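Chemotaxis protein CheX (PDB 6VPW) probably acts as a phosphatase of the CheC/CheX family, removing the phosphoryl group from the response regulator CheY and so ending the chemotactic signal. Local coordinates at residues Q73-E78 and V91-N96; E65-E70 and G146-E151; A13-V18 and M139-Q144. All blocks are in the same frame, centred on the assembly; numbering follows the deposited sequence.

How the interactions relate
Interactions 2 and 3 pin helices to the large antiparallel sheet, whereas interaction 1 joins two helices near the surface. Interaction 3 is the buried one, purely apolar and aromatic, with helix 8-23 lying over strand 137-142. Interaction 2 sits where helix 65-76 starts against the loop into strand 148-154, and there a leucine rests on peptide oxygens as well as on a methyl. Interaction 1 uses the far end of the same helix and pairs a methionine with a carboxylate and an isoleucine. Strands 137-142 and 148-154 are sheet neighbours, hydrogen-bonded through Ile150 O to Met139 N and Ala148 O to Phe141 N, so interactions 2 and 3 share a hairpin.

Interaction 1. Residues Q73-E78 and V91-N96; sequences QNMLGE and VGEITN
The carboxylate of Glu93 is met at one oxygen by the terminal methyl of Met75, with CE 3.5 Å from OE2. The methyl arrives from beyond OE2, well away from OE1, and stands about 1.4 Å off the carboxylate plane. This is van der Waals contact, with no hydrogen bond between the two segments. The two side chains come from opposite directions. That of Glu93 leaves its helix with CG between the backbone N and the carbonyl carbon (chi1 68°) and then runs out extended, while Met75 stays straight as far as SD and bends there (chi3 69°), turning CE toward the acid. The sulfur lies near Ile94, the next residue on the facing helix, with Met75 SD 4.3 Å from Ile94 CD1. Met75 thus straddles two consecutive residues, one exposed and polar, one buried and apolar. Within helix 85-107, Val91 O accepts two bonds from Thr95, one from its backbone N and one from OG1 at 2.8 Å, which reach it from opposite faces of the carbonyl plane. Glu93 and Asn96 have the spacing of the E-x-x-N signature of CheC/CheX/FliY phosphatases, consistent with this helix carrying the active-site face. Beyond Met75 in the chain, Gly77 takes positive phi and leaves helical angles. Met75 also touches Met90 of helix 85-107 and Ala23 of helix 8-23, Ile94 meets Leu19 of that same helix, and Val91 and Thr95 turn to strand 44-51 at Val44 and Ile48.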
# COMPACT_ATOMS: atom_id res chain seq x y z
N GLN A 73 9.78 -2.45 -21.29
CA GLN A 73 10.40 -2.47 -22.64
C GLN A 73 9.30 -2.41 -23.70
O GLN A 73 9.46 -1.64 -24.67
CB GLN A 73 11.27 -3.72 -22.81
CG GLN A 73 11.88 -3.84 -24.20
CD GLN A 73 12.80 -5.03 -24.32
OE1 GLN A 73 13.15 -5.68 -23.33
NE2 GLN A 73 13.21 -5.32 -25.54
N ASN A 74 8.19 -3.13 -23.49
CA ASN A 74 7.10 -3.18 -24.49
C ASN A 74 6.36 -1.84 -24.54
O ASN A 74 6.12 -1.34 -25.66
CB ASN A 74 6.12 -4.34 -24.24
CG ASN A 74 6.72 -5.72 -24.44
OD1 ASN A 74 7.89 -5.85 -24.79
ND2 ASN A 74 5.93 -6.76 -24.24
N MET A 75 6.03 -1.26 -23.38
CA MET A 75 5.24 -0.00 -23.33
C MET A 75 6.09 1.22 -23.70
O MET A 75 5.50 2.31 -23.79
CB MET A 75 4.67 0.24 -21.93
CG MET A 75 3.70 -0.82 -21.45
SD MET A 75 3.01 -0.45 -19.81
CE MET A 75 1.98 0.96 -20.20
N LEU A 76 7.40 1.07 -23.89
CA LEU A 76 8.25 2.26 -24.19
C LEU A 76 9.20 2.00 -25.37
O LEU A 76 9.64 2.99 -25.97
CB LEU A 76 9.05 2.61 -22.93
CG LEU A 76 8.21 2.90 -21.68
CD1 LEU A 76 9.11 3.09 -20.47
CD2 LEU A 76 7.32 4.12 -21.87
N GLY A 77 9.51 0.73 -25.66
CA GLY A 77 10.42 0.40 -26.77
C GLY A 77 11.88 0.41 -26.36
O GLY A 77 12.73 0.06 -27.20
N GLU A 78 12.16 0.82 -25.11
CA GLU A 78 13.55 0.85 -24.58
C GLU A 78 13.55 0.25 -23.16
O GLU A 78 12.87 0.82 -22.28
CB GLU A 78 14.11 2.27 -24.58
CG GLU A 78 14.31 2.84 -25.98
CD GLU A 78 14.82 4.27 -26.01
OE1 GLU A 78 14.70 4.97 -24.98
OE2 GLU A 78 15.33 4.69 -27.07
N VAL A 91 4.30 1.23 -12.85
CA VAL A 91 3.55 0.31 -11.96
C VAL A 91 2.36 1.07 -11.34
O VAL A 91 1.28 0.47 -11.23
CB VAL A 91 4.49 -0.34 -10.93
CG1 VAL A 91 3.74 -1.06 -9.83
CG2 VAL A 91 5.46 -1.29 -11.62
N GLY A 92 2.53 2.36 -11.03
CA GLY A 92 1.42 3.17 -10.50
C GLY A 92 0.32 3.35 -11.53
O GLY A 92 -0.89 3.20 -11.16
N GLU A 93 0.69 3.62 -12.78
CA GLU A 93 -0.31 3.83 -13.87
C GLU A 93 -1.00 2.49 -14.15
O GLU A 93 -2.24 2.51 -14.33
CB GLU A 93 0.33 4.46 -15.11
CG GLU A 93 1.30 3.54 -15.82
CD GLU A 93 2.19 4.15 -16.91
OE1 GLU A 93 2.44 5.38 -16.86
OE2 GLU A 93 2.63 3.37 -17.80
N ILE A 94 -0.26 1.38 -14.16
CA ILE A 94 -0.90 0.04 -14.37
C ILE A 94 -1.89 -0.23 -13.22
O ILE A 94 -3.00 -0.69 -13.50
CB ILE A 94 0.15 -1.08 -14.49
CG1 ILE A 94 0.96 -0.97 -15.79
CG2 ILE A 94 -0.52 -2.44 -14.39
CD1 ILE A 94 2.02 -2.02 -15.93
N THR A 95 -1.50 0.03 -11.97
CA THR A 95 -2.40 -0.16 -10.80
C THR A 95 -3.67 0.69 -10.99
O THR A 95 -4.76 0.17 -10.74
CB THR A 95 -1.66 0.18 -9.50
OG1 THR A 95 -0.48 -0.63 -9.41
CG2 THR A 95 -2.52 -0.02 -8.26
N ASN A 96 -3.54 1.96 -11.38
CA ASN A 96 -4.70 2.85 -11.65
C ASN A 96 -5.57 2.31 -12.79
O ASN A 96 -6.81 2.30 -12.65
CB ASN A 96 -4.27 4.27 -12.00
CG ASN A 96 -4.21 5.21 -10.81
OD1 ASN A 96 -4.87 4.97 -9.80
ND2 ASN A 96 -3.47 6.31 -10.95

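Interaction 2. Residues E65-E70 and G146-E151; sequences EGLALE and GNAFIE
Gly146 O receives a hydrogen bond from Ser143 OG and also has a methyl of Leu67 against it, with CD2 of Leu67 3.6 Å from that oxygen. Leu67 CD2 is also 3.7 Å from Asn147 O and equally far from Ala148 CB, so one branch of one leucine meets three successive residues as the loop turns into the strand. Leu67 sets CG opposite its own N (chi1 175°), and this carries CD2 off the helix toward the loop. The backbones are close here too, the CA atoms of Leu67 and Gly146 being 4.9 Å apart. Gly146, at phi 140°, brings nothing but main chain to the first turn of the helix. The contact lies where the antiparallel sheet hands over to a helix: helix 65-76 follows strand 56-63 almost at once, and that strand pairs with strand 148-154, which enters from the hairpin after strand 137-142. Asp64, between the strand and the helix, bonds through OD2 to Asn147 N. Ala148 lends its methyl to Leu67 and also touches Phe63 of strand 56-63. Leu67 packs in addition on Ser143, the residue whose hydroxyl holds Gly146 O.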
# COMPACT_ATOMS: atom_id res chain seq x y z
N GLU A 65 10.91 -8.59 -10.96
CA GLU A 65 11.66 -7.54 -11.69
C GLU A 65 11.68 -7.85 -13.19
O GLU A 65 11.40 -6.93 -13.98
CB GLU A 65 13.09 -7.41 -11.14
CG GLU A 65 13.94 -6.39 -11.87
CD GLU A 65 15.23 -6.04 -11.15
OE1 GLU A 65 15.97 -5.17 -11.66
OE2 GLU A 65 15.49 -6.62 -10.08
N GLY A 66 11.98 -9.10 -13.55
CA GLY A 66 12.08 -9.51 -14.96
C GLY A 66 10.82 -9.16 -15.73
O GLY A 66 10.92 -8.63 -16.86
N LEU A 67 9.66 -9.42 -15.12
CA LEU A 67 8.35 -9.17 -15.77
C LEU A 67 8.09 -7.66 -15.88
O LEU A 67 7.68 -7.20 -16.97
CB LEU A 67 7.26 -9.87 -14.95
CG LEU A 67 5.83 -9.62 -15.39
CD1 LEU A 67 5.67 -9.90 -16.88
CD2 LEU A 67 4.86 -10.45 -14.58
N ALA A 68 8.32 -6.93 -14.79
CA ALA A 68 8.20 -5.46 -14.81
C ALA A 68 9.08 -4.87 -15.92
O ALA A 68 8.59 -3.99 -16.67
CB ALA A 68 8.58 -4.92 -13.44
N LEU A 69 10.34 -5.30 -16.01
CA LEU A 69 11.24 -4.76 -17.07
C LEU A 69 10.70 -5.15 -18.45
O LEU A 69 10.78 -4.30 -19.36
CB LEU A 69 12.68 -5.27 -16.84
CG LEU A 69 13.39 -4.74 -15.60
CD1 LEU A 69 14.77 -5.37 -15.45
CD2 LEU A 69 13.51 -3.23 -15.63
N GLU A 70 10.13 -6.35 -18.60
CA GLU A 70 9.59 -6.76 -19.93
C GLU A 70 8.40 -5.87 -20.29
O GLU A 70 8.33 -5.41 -21.44
CB GLU A 70 9.20 -8.24 -19.94
CG GLU A 70 9.02 -8.81 -21.34
CD GLU A 70 10.30 -8.99 -22.14
OE1 GLU A 70 11.40 -8.94 -21.53
OE2 GLU A 70 10.20 -9.14 -23.36
N GLY A 146 8.84 -13.89 -15.79
CA GLY A 146 8.64 -13.81 -14.34
C GLY A 146 7.17 -13.86 -13.96
O GLY A 146 6.30 -13.76 -14.86
N ASN A 147 6.93 -13.90 -12.65
CA ASN A 147 5.57 -14.09 -12.09
C ASN A 147 5.05 -12.79 -11.49
O ASN A 147 5.82 -11.82 -11.30
CB ASN A 147 5.59 -15.24 -11.07
CG ASN A 147 6.01 -16.57 -11.66
OD1 ASN A 147 5.84 -16.83 -12.85
ND2 ASN A 147 6.55 -17.44 -10.83
N ALA A 148 3.75 -12.78 -11.24
CA ALA A 148 3.08 -11.63 -10.63
C ALA A 148 1.91 -12.15 -9.81
O ALA A 148 1.58 -13.34 -9.92
CB ALA A 148 2.60 -10.67 -11.70
N PHE A 149 1.33 -11.30 -8.99
CA PHE A 149 0.09 -11.75 -8.33
C PHE A 149 -0.69 -10.52 -7.87
O PHE A 149 -0.10 -9.46 -7.57
CB PHE A 149 0.35 -12.76 -7.21
CG PHE A 149 1.36 -12.34 -6.20
CD1 PHE A 149 0.98 -11.55 -5.11
CD2 PHE A 149 2.69 -12.70 -6.32
CE1 PHE A 149 1.92 -11.14 -4.17
CE2 PHE A 149 3.63 -12.29 -5.39
CZ PHE A 149 3.24 -11.52 -4.31
N ILE A 150 -2.00 -10.68 -7.93
CA ILE A 150 -2.95 -9.67 -7.40
C ILE A 150 -3.42 -10.19 -6.05
O ILE A 150 -3.68 -11.42 -5.94
CB ILE A 150 -4.16 -9.44 -8.32
CG1 ILE A 150 -3.74 -8.83 -9.65
CG2 ILE A 150 -5.22 -8.59 -7.62
CD1 ILE A 150 -4.86 -8.80 -10.67
N GLU A 151 -3.48 -9.31 -5.07
CA GLU A 151 -4.11 -9.69 -3.79
C GLU A 151 -5.22 -8.67 -3.57
O GLU A 151 -5.02 -7.44 -3.87
CB GLU A 151 -3.15 -9.76 -2.61
CG GLU A 151 -2.16 -10.90 -2.69
CD GLU A 151 -1.39 -11.11 -1.40
OE1 GLU A 151 -0.37 -11.81 -1.42
OE2 GLU A 151 -1.83 -10.56 -0.38

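Interaction 3. Residues A13-V18 and M139-Q144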
# COMPACT_ATOMS: atom_id res chain seq x y z
N ALA A 13 -9.39 -10.17 -14.88
CA ALA A 13 -9.57 -9.84 -16.32
C ALA A 13 -8.92 -8.48 -16.63
O ALA A 13 -8.27 -8.34 -17.69
CB ALA A 13 -11.04 -9.86 -16.65
N SER A 14 -9.06 -7.53 -15.71
CA SER A 14 -8.52 -6.16 -15.93
C SER A 14 -6.98 -6.18 -16.05
O SER A 14 -6.47 -5.50 -16.95
CB SER A 14 -8.97 -5.21 -14.86
OG SER A 14 -8.63 -3.89 -15.21
N LEU A 15 -6.28 -6.90 -15.16
CA LEU A 15 -4.79 -6.94 -15.27
C LEU A 15 -4.40 -7.61 -16.59
O LEU A 15 -3.50 -7.11 -17.26
CB LEU A 15 -4.15 -7.69 -14.09
CG LEU A 15 -2.64 -7.88 -14.21
CD1 LEU A 15 -1.91 -6.55 -14.25
CD2 LEU A 15 -2.10 -8.73 -13.07
N MET A 16 -5.07 -8.70 -16.94
CA MET A 16 -4.69 -9.40 -18.19
C MET A 16 -4.97 -8.50 -19.40
O MET A 16 -4.10 -8.45 -20.29
CB MET A 16 -5.45 -10.72 -18.33
CG MET A 16 -5.05 -11.73 -17.29
SD MET A 16 -5.98 -13.26 -17.41
CE MET A 16 -5.57 -13.74 -19.09
N ASN A 17 -6.10 -7.81 -19.41
CA ASN A 17 -6.46 -6.95 -20.57
C ASN A 17 -5.55 -5.72 -20.64
O ASN A 17 -5.23 -5.30 -21.78
CB ASN A 17 -7.94 -6.57 -20.54
CG ASN A 17 -8.80 -7.79 -20.73
OD1 ASN A 17 -8.33 -8.79 -21.27
ND2 ASN A 17 -10.05 -7.73 -20.29
N VAL A 18 -5.14 -5.17 -19.50
CA VAL A 18 -4.26 -3.97 -19.51
C VAL A 18 -2.91 -4.38 -20.11
O VAL A 18 -2.41 -3.66 -21.02
CB VAL A 18 -4.12 -3.34 -18.10
CG1 VAL A 18 -2.98 -2.34 -18.05
CG2 VAL A 18 -5.40 -2.68 -17.63
N MET A 139 -4.43 -13.97 -6.61
CA MET A 139 -4.59 -14.43 -8.01
C MET A 139 -3.20 -14.50 -8.62
O MET A 139 -2.64 -13.46 -8.97
CB MET A 139 -5.47 -13.45 -8.80
CG MET A 139 -6.69 -12.95 -8.00
SD MET A 139 -7.67 -11.68 -8.85
CE MET A 139 -8.54 -10.97 -7.46
N PRO A 140 -2.54 -15.68 -8.64
CA PRO A 140 -1.20 -15.80 -9.22
C PRO A 140 -1.20 -15.74 -10.75
O PRO A 140 -2.17 -16.16 -11.38
CB PRO A 140 -0.67 -17.17 -8.77
CG PRO A 140 -1.72 -17.72 -7.79
CD PRO A 140 -3.00 -16.95 -8.06
N PHE A 141 -0.08 -15.28 -11.31
CA PHE A 141 0.10 -15.20 -12.78
C PHE A 141 1.54 -15.59 -13.11
O PHE A 141 2.45 -15.40 -12.27
CB PHE A 141 -0.17 -13.80 -13.32
CG PHE A 141 -1.57 -13.28 -13.15
CD1 PHE A 141 -1.95 -12.60 -12.01
CD2 PHE A 141 -2.51 -13.45 -14.16
CE1 PHE A 141 -3.23 -12.11 -11.87
CE2 PHE A 141 -3.80 -12.95 -14.02
CZ PHE A 141 -4.16 -12.28 -12.87
N SER A 142 1.73 -16.13 -14.32
CA SER A 142 3.07 -16.55 -14.76
C SER A 142 3.35 -16.08 -16.19
O SER A 142 2.39 -15.78 -16.95
CB SER A 142 3.20 -18.04 -14.64
OG SER A 142 2.32 -18.68 -15.54
N SER A 143 4.64 -15.99 -16.51
CA SER A 143 5.14 -15.67 -17.87
C SER A 143 6.60 -16.15 -17.91
O SER A 143 7.16 -16.44 -16.82
CB SER A 143 5.01 -14.21 -18.18
OG SER A 143 6.03 -13.48 -17.53
N GLN A 144 7.20 -16.20 -19.08
CA GLN A 144 8.59 -16.71 -19.12
C GLN A 144 9.53 -15.65 -18.52
O GLN A 144 10.64 -16.02 -18.14
CB GLN A 144 9.02 -17.08 -20.54
CG GLN A 144 8.94 -15.93 -21.53
CD GLN A 144 9.66 -16.30 -22.79
OE1 GLN A 144 10.89 -16.31 -22.85
NE2 GLN A 144 8.90 -16.58 -23.83
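Helix 8-23 passes over strand 137-142 with Met16 CA and Phe141 CA, the nearest pair, 9.3 Å apart, a gap that side chains must fill. Phe141 reaches into it from the strand. Its side chain leaves the strand toward the helix, and the ring receives two consecutive residues, Leu15 and Met16, in different ways. Leu15 comes over one face: its CD2 lies 3.7 Å above the plane of the Phe141 ring, displaced toward the rim. That is a CH-pi contact, 25° off the ring normal, and the nearest ring atom is Phe141 CE1, 3.8 Å from Leu15 CD2. Leucine and ring run alongside each other, antiparallel, and do not meet end on. Leu15 has CG swung to the far side from its N (chi1 174°), which lowers the branch toward the sheet. Met16 comes in at the CE2 part of the rim. Its CG is 3.7 Å from Phe141 CE2, approaching obliquely, and its sulfur sits at the ring edge, with SD 5.4 Å from the centroid and 84° off the normal, a Met-aromatic contact. Around this group the packing carries on: Leu15 also touches Ile150 of the adjoining strand 148-154, Val98 of helix 85-107 and Leu27, and Phe141 shares Ile150 and Leu27 with it. Met16 reaches Pro29 on strand 28-34 at the border of the sheet. Helix 8-23 thus lies over strands 28-34, 137-142 and 148-154, with helix 85-107 alongside. With no hydrogen bond or charge joining the two segments, what holds them together is dispersion and shape: a methyl on the ring face, and a sulfur at the ring edge, where the slightly positive ring hydrogens probably suit it.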